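Long-range contacts in Rna-directed RNA polymerase (Infectious pancreatic necrosis virus, PDB 3ZED), which probably copies RNA from an RNA template as the viral polymerase, occurring both free and covalently attached to the genomic RNA: residues C410-M415 against V452-C457; A444-P449 against K779-E784. All blocks are in the same frame, centred on the assembly; numbering follows the deposited sequence.

Contact 1 of 2, residues C410-M415 against V452-C457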
loop_
_atom_site.group_PDB
_atom_site.type_symbol
_atom_site.label_atom_id
_atom_site.label_comp_id
_atom_site.label_asym_id
_atom_site.label_seq_id
_atom_site.Cartn_x
_atom_site.Cartn_y
_atom_site.Cartn_z
ATOM N N CYS B 410 -9.131 9.565 -4.677
ATOM C CA CYS B 410 -9.984 8.930 -3.680
ATOM C C CYS B 410 -10.886 9.917 -2.944
ATOM O O CYS B 410 -10.434 10.961 -2.478
ATOM C CB CYS B 410 -9.136 8.131 -2.702
ATOM S SG CYS B 410 -10.066 6.927 -1.730
ATOM N N THR B 411 -12.182 9.581 -2.872
ATOM C CA THR B 411 -13.167 10.319 -2.093
ATOM C C THR B 411 -13.417 9.515 -0.806
ATOM O O THR B 411 -13.246 8.286 -0.836
ATOM C CB THR B 411 -14.495 10.549 -2.854
ATOM O OG1 THR B 411 -15.174 9.300 -2.992
ATOM C CG2 THR B 411 -14.311 11.249 -4.202
ATOM N N PRO B 412 -13.898 10.130 0.311
ATOM C CA PRO B 412 -14.224 9.317 1.498
ATOM C C PRO B 412 -15.229 8.204 1.151
ATOM O O PRO B 412 -15.151 7.116 1.721
ATOM C CB PRO B 412 -14.808 10.343 2.475
ATOM C CG PRO B 412 -14.176 11.658 2.050
ATOM C CD PRO B 412 -14.156 11.566 0.550
ATOM N N GLN B 413 -16.092 8.447 0.135
ATOM C CA GLN B 413 -17.117 7.523 -0.358
ATOM C C GLN B 413 -16.519 6.286 -1.032
ATOM O O GLN B 413 -17.134 5.226 -0.964
ATOM C CB GLN B 413 -18.105 8.233 -1.299
ATOM C CG GLN B 413 -19.101 9.168 -0.541
ATOM C CD GLN B 413 -18.467 10.474 -0.063
ATOM O OE1 GLN B 413 -17.453 10.948 -0.607
ATOM N NE2 GLN B 413 -19.012 11.062 0.991
ATOM N N HIS B 414 -15.330 6.398 -1.649
ATOM C CA HIS B 414 -14.633 5.231 -2.212
ATOM C C HIS B 414 -14.222 4.291 -1.077
ATOM O O HIS B 414 -14.448 3.084 -1.165
ATOM C CB HIS B 414 -13.395 5.644 -3.012
ATOM C CG HIS B 414 -13.690 6.201 -4.362
ATOM N ND1 HIS B 414 -13.608 7.561 -4.605
ATOM C CD2 HIS B 414 -14.023 5.564 -5.512
ATOM C CE1 HIS B 414 -13.902 7.714 -5.892
ATOM N NE2 HIS B 414 -14.156 6.539 -6.480
ATOM N N MET B 415 -13.649 4.856 0.011
ATOM C CA MET B 415 -13.236 4.050 1.162
ATOM C C MET B 415 -14.453 3.457 1.872
ATOM O O MET B 415 -14.387 2.326 2.344
ATOM C CB MET B 415 -12.385 4.871 2.137
ATOM C CG MET B 415 -11.923 4.065 3.323
ATOM S SD MET B 415 -10.581 4.861 4.177
ATOM C CE MET B 415 -10.524 3.841 5.620
ATOM N N VAL B 452 -8.998 9.468 7.230
ATOM C CA VAL B 452 -7.796 9.285 6.400
ATOM C C VAL B 452 -8.023 9.742 4.933
ATOM O O VAL B 452 -7.064 9.763 4.162
ATOM C CB VAL B 452 -7.236 7.832 6.484
ATOM C CG1 VAL B 452 -6.824 7.482 7.912
ATOM C CG2 VAL B 452 -8.215 6.801 5.937
ATOM N N VAL B 453 -9.266 10.145 4.566
ATOM C CA VAL B 453 -9.572 10.627 3.204
ATOM C C VAL B 453 -10.174 12.029 3.291
ATOM O O VAL B 453 -11.169 12.237 4.006
ATOM C CB VAL B 453 -10.474 9.683 2.364
ATOM C CG1 VAL B 453 -10.515 10.140 0.907
ATOM C CG2 VAL B 453 -10.047 8.209 2.484
ATOM N N ASP B 454 -9.553 12.993 2.540
ATOM C CA ASP B 454 -9.917 14.417 2.458
ATOM C C ASP B 454 -9.915 15.066 3.840
ATOM O O ASP B 454 -10.799 15.874 4.145
ATOM C CB ASP B 454 -11.298 14.621 1.772
ATOM C CG ASP B 454 -11.343 14.371 0.279
ATOM O OD1 ASP B 454 -10.278 14.458 -0.375
ATOM O OD2 ASP B 454 -12.444 14.112 -0.243
ATOM N N SER B 455 -8.922 14.711 4.674
ATOM C CA SER B 455 -8.802 15.218 6.034
ATOM C C SER B 455 -7.621 16.204 6.101
ATOM O O SER B 455 -7.675 17.187 5.365
ATOM C CB SER B 455 -8.714 14.076 7.050
ATOM O OG SER B 455 -7.460 13.425 7.083
ATOM N N SER B 456 -6.582 15.993 6.945
ATOM C CA SER B 456 -5.498 16.984 7.028
ATOM C C SER B 456 -4.136 16.366 7.317
ATOM O O SER B 456 -4.039 15.168 7.624
ATOM C CB SER B 456 -5.815 18.044 8.090
ATOM O OG SER B 456 -5.817 17.543 9.420
ATOM N N CYS B 457 -3.079 17.194 7.206
ATOM C CA CYS B 457 -1.703 16.772 7.459
ATOM C C CYS B 457 -0.923 17.888 8.189
ATOM O O CYS B 457 -1.416 18.998 8.306
ATOM C CB CYS B 457 -1.006 16.338 6.169
ATOM S SG CYS B 457 -0.831 17.661 4.945
HETATM O O HOH W 1 -11.597 13.643 -2.835
#

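Contact 2 of 2, residues A444-P449 against K779-E784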
loop_
_atom_site.group_PDB
_atom_site.type_symbol
_atom_site.label_atom_id
_atom_site.label_comp_id
_atom_site.label_asym_id
_atom_site.label_seq_id
_atom_site.Cartn_x
_atom_site.Cartn_y
_atom_site.Cartn_z
ATOM N N ALA B 444 -16.360 1.961 11.190
ATOM C CA ALA B 444 -16.014 1.572 9.819
ATOM C C ALA B 444 -16.772 2.346 8.748
ATOM O O ALA B 444 -16.142 2.826 7.803
ATOM C CB ALA B 444 -16.233 0.077 9.628
ATOM N N MET B 445 -18.103 2.484 8.896
ATOM C CA MET B 445 -18.940 3.107 7.873
ATOM C C MET B 445 -19.103 4.603 7.997
ATOM O O MET B 445 -19.167 5.291 6.982
ATOM C CB MET B 445 -20.360 2.480 7.863
ATOM C CG MET B 445 -20.396 0.953 7.662
ATOM S SD MET B 445 -19.381 0.289 6.291
ATOM C CE MET B 445 -20.151 1.068 4.895
ATOM N N ASN B 446 -19.239 5.101 9.211
ATOM C CA ASN B 446 -19.614 6.489 9.400
ATOM C C ASN B 446 -18.489 7.432 9.767
ATOM O O ASN B 446 -18.668 8.636 9.584
ATOM C CB ASN B 446 -20.712 6.575 10.481
ATOM C CG ASN B 446 -21.921 5.712 10.204
ATOM O OD1 ASN B 446 -22.137 4.706 10.853
ATOM N ND2 ASN B 446 -22.754 6.102 9.261
ATOM N N VAL B 447 -17.363 6.938 10.310
ATOM C CA VAL B 447 -16.311 7.864 10.751
ATOM C C VAL B 447 -14.963 7.610 10.062
ATOM O O VAL B 447 -14.371 8.561 9.553
ATOM C CB VAL B 447 -16.168 7.838 12.304
ATOM C CG1 VAL B 447 -14.994 8.691 12.793
ATOM C CG2 VAL B 447 -17.470 8.252 12.995
ATOM N N ALA B 448 -14.459 6.365 10.092
ATOM C CA ALA B 448 -13.134 6.001 9.573
ATOM C C ALA B 448 -12.818 6.578 8.177
ATOM O O ALA B 448 -11.737 7.139 8.055
ATOM C CB ALA B 448 -12.946 4.488 9.563
ATOM N N PRO B 449 -13.684 6.515 7.131
ATOM C CA PRO B 449 -13.292 7.077 5.831
ATOM C C PRO B 449 -12.873 8.554 5.880
ATOM O O PRO B 449 -11.951 8.915 5.139
ATOM C CB PRO B 449 -14.533 6.866 4.962
ATOM C CG PRO B 449 -15.203 5.662 5.558
ATOM C CD PRO B 449 -15.018 5.874 7.038
ATOM N N LYS B 779 -28.094 12.802 5.352
ATOM C CA LYS B 779 -26.878 13.619 5.370
ATOM C C LYS B 779 -25.705 12.691 5.573
ATOM O O LYS B 779 -25.795 11.794 6.417
ATOM C CB LYS B 779 -26.938 14.674 6.481
ATOM N N SER B 780 -24.620 12.857 4.807
ATOM C CA SER B 780 -23.464 11.973 4.968
ATOM C C SER B 780 -22.747 12.204 6.305
ATOM O O SER B 780 -22.269 13.304 6.593
ATOM C CB SER B 780 -22.477 12.147 3.814
ATOM O OG SER B 780 -21.235 11.520 4.085
ATOM N N SER B 781 -22.650 11.144 7.100
ATOM C CA SER B 781 -21.898 11.129 8.350
ATOM C C SER B 781 -20.409 11.483 8.061
ATOM O O SER B 781 -19.752 12.096 8.902
ATOM C CB SER B 781 -22.008 9.752 8.995
ATOM O OG SER B 781 -21.479 8.749 8.136
ATOM N N LEU B 782 -19.903 11.125 6.849
ATOM C CA LEU B 782 -18.534 11.425 6.415
ATOM C C LEU B 782 -18.288 12.950 6.377
ATOM O O LEU B 782 -17.236 13.410 6.824
ATOM C CB LEU B 782 -18.205 10.770 5.059
ATOM C CG LEU B 782 -18.394 9.243 4.958
ATOM C CD1 LEU B 782 -17.929 8.713 3.603
ATOM C CD2 LEU B 782 -17.691 8.510 6.083
ATOM N N THR B 783 -19.288 13.729 5.927
ATOM C CA THR B 783 -19.238 15.194 5.916
ATOM C C THR B 783 -19.321 15.723 7.362
ATOM O O THR B 783 -18.572 16.635 7.721
ATOM C CB THR B 783 -20.355 15.758 5.037
ATOM O OG1 THR B 783 -20.133 15.308 3.698
ATOM C CG2 THR B 783 -20.427 17.291 5.076
ATOM N N GLU B 784 -20.218 15.136 8.181
ATOM C CA GLU B 784 -20.394 15.464 9.589
ATOM C C GLU B 784 -19.075 15.238 10.357
ATOM O O GLU B 784 -18.674 16.109 11.127
ATOM C CB GLU B 784 -21.545 14.644 10.200
ATOM C CG GLU B 784 -22.889 14.967 9.565
ATOM C CD GLU B 784 -24.101 14.395 10.271
ATOM O OE1 GLU B 784 -24.387 13.193 10.075
ATOM O OE2 GLU B 784 -24.792 15.161 10.981
#

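Contact 1 of 2, residues C410-M415 against V452-C457
Asp454 sits in the left-handed helical region of the backbone map (phi 57°), less usual for a residue with a side chain, and its carboxylate lies beside the Pro412 ring at the start of helix 412-426. The two side chains lie roughly at right angles, and Asp454 OD2 comes to 3.2 Å from Pro412 CD. No direct hydrogen bond joins the segments. Instead a water bridges them, 2.9 Å from Cys410 O and 2.8 Å from Asp454 OD2, while Asp454 OD1 accepts from Gly468 N.

Val453 makes the main apolar contact. With chi1 at -169°, its CG1 swings away from its own backbone N and rests on the peptide link from Thr411 to Pro412, 3.4 Å from Pro412 N. The other branch, CG2, turns to the thioether of Met415. The extended Met415 side chain carries SD to 3.5 Å from Val452 CG2, crossing the valine nearly perpendicularly.

A capping box organises the helix start: His414 N donates to Thr411 OG1, and the fairly straight return bond runs from Thr411 N to His414 ND1 (3.0 Å, 161°). Thr411 also packs on Asn184, which helps bind a potassium ion.

Helix 476-493 backs Cys410 and Met415 through Asn479, helix 326-340 covers Met415 and Val452 with Leu332, and the chain leaves Asp454 into strand 456-459, parallel to 299-310.

Contact 2 of 2, residues A444-P449 against K779-E784
Ser781 OG accepts a hydrogen bond from Asn446 ND2 (3.1 Å, N-H...O angle 157°), approached in the plane of the amide, and Ser781 OG also lies 3.2 Å from Asn446 O. This is a helix-to-helix junction: the first turn of helix 781-789, from the C-terminal region, docks on a widened pi-type turn of helix 438-452 in the palm.

The kink just beyond that turn falls at Pro449, whose ring nitrogen has no hydrogen to give to the turn before. Asn446 O is approached from the second helix, by Ser781 OG and, in a weak bond, by Thr785 OG1. A chi1 of 60° sets Ser781 OG between its own backbone N and carbonyl carbon, where it can meet both the backbone O and the side-chain ND2 of Asn446. Arg732 NH1 donates to Asn446 OD1, so ND2 and OD1 both have partners, which should fix the rotation of the amide. Ser780 caps the incoming helix, its OG accepting weakly from Leu782 N and Thr783 N.

Leu782 fills in beside this polar pair, crossing the Pro449 ring at about a right angle. Its CD2 methyl rests near Asn446 O as well, and Leu782 CD2 lies 3.7 Å from Pro449 CB.

How the contacts relate
The contacts lie with centres about 10 Å apart, on the same side of the chain's centre, and they touch: Pro412 O is 3.3 Å from Pro449 CB, and Leu782 CD1 packs 3.7 Å from Pro412 C. Along the chain the segments alternate: 410-415, 444-449, 452-457, then 779-784 much later. Helix 412-426 opens in contact 1, helix 438-452 follows and carries the palm side of contact 2, and its end leads through 452-457 into strand 456-459. Contact 1 therefore ties palm elements to one another, whereas contact 2 fastens the C-terminal region to the same pair of helices, with Leu782 lying against both.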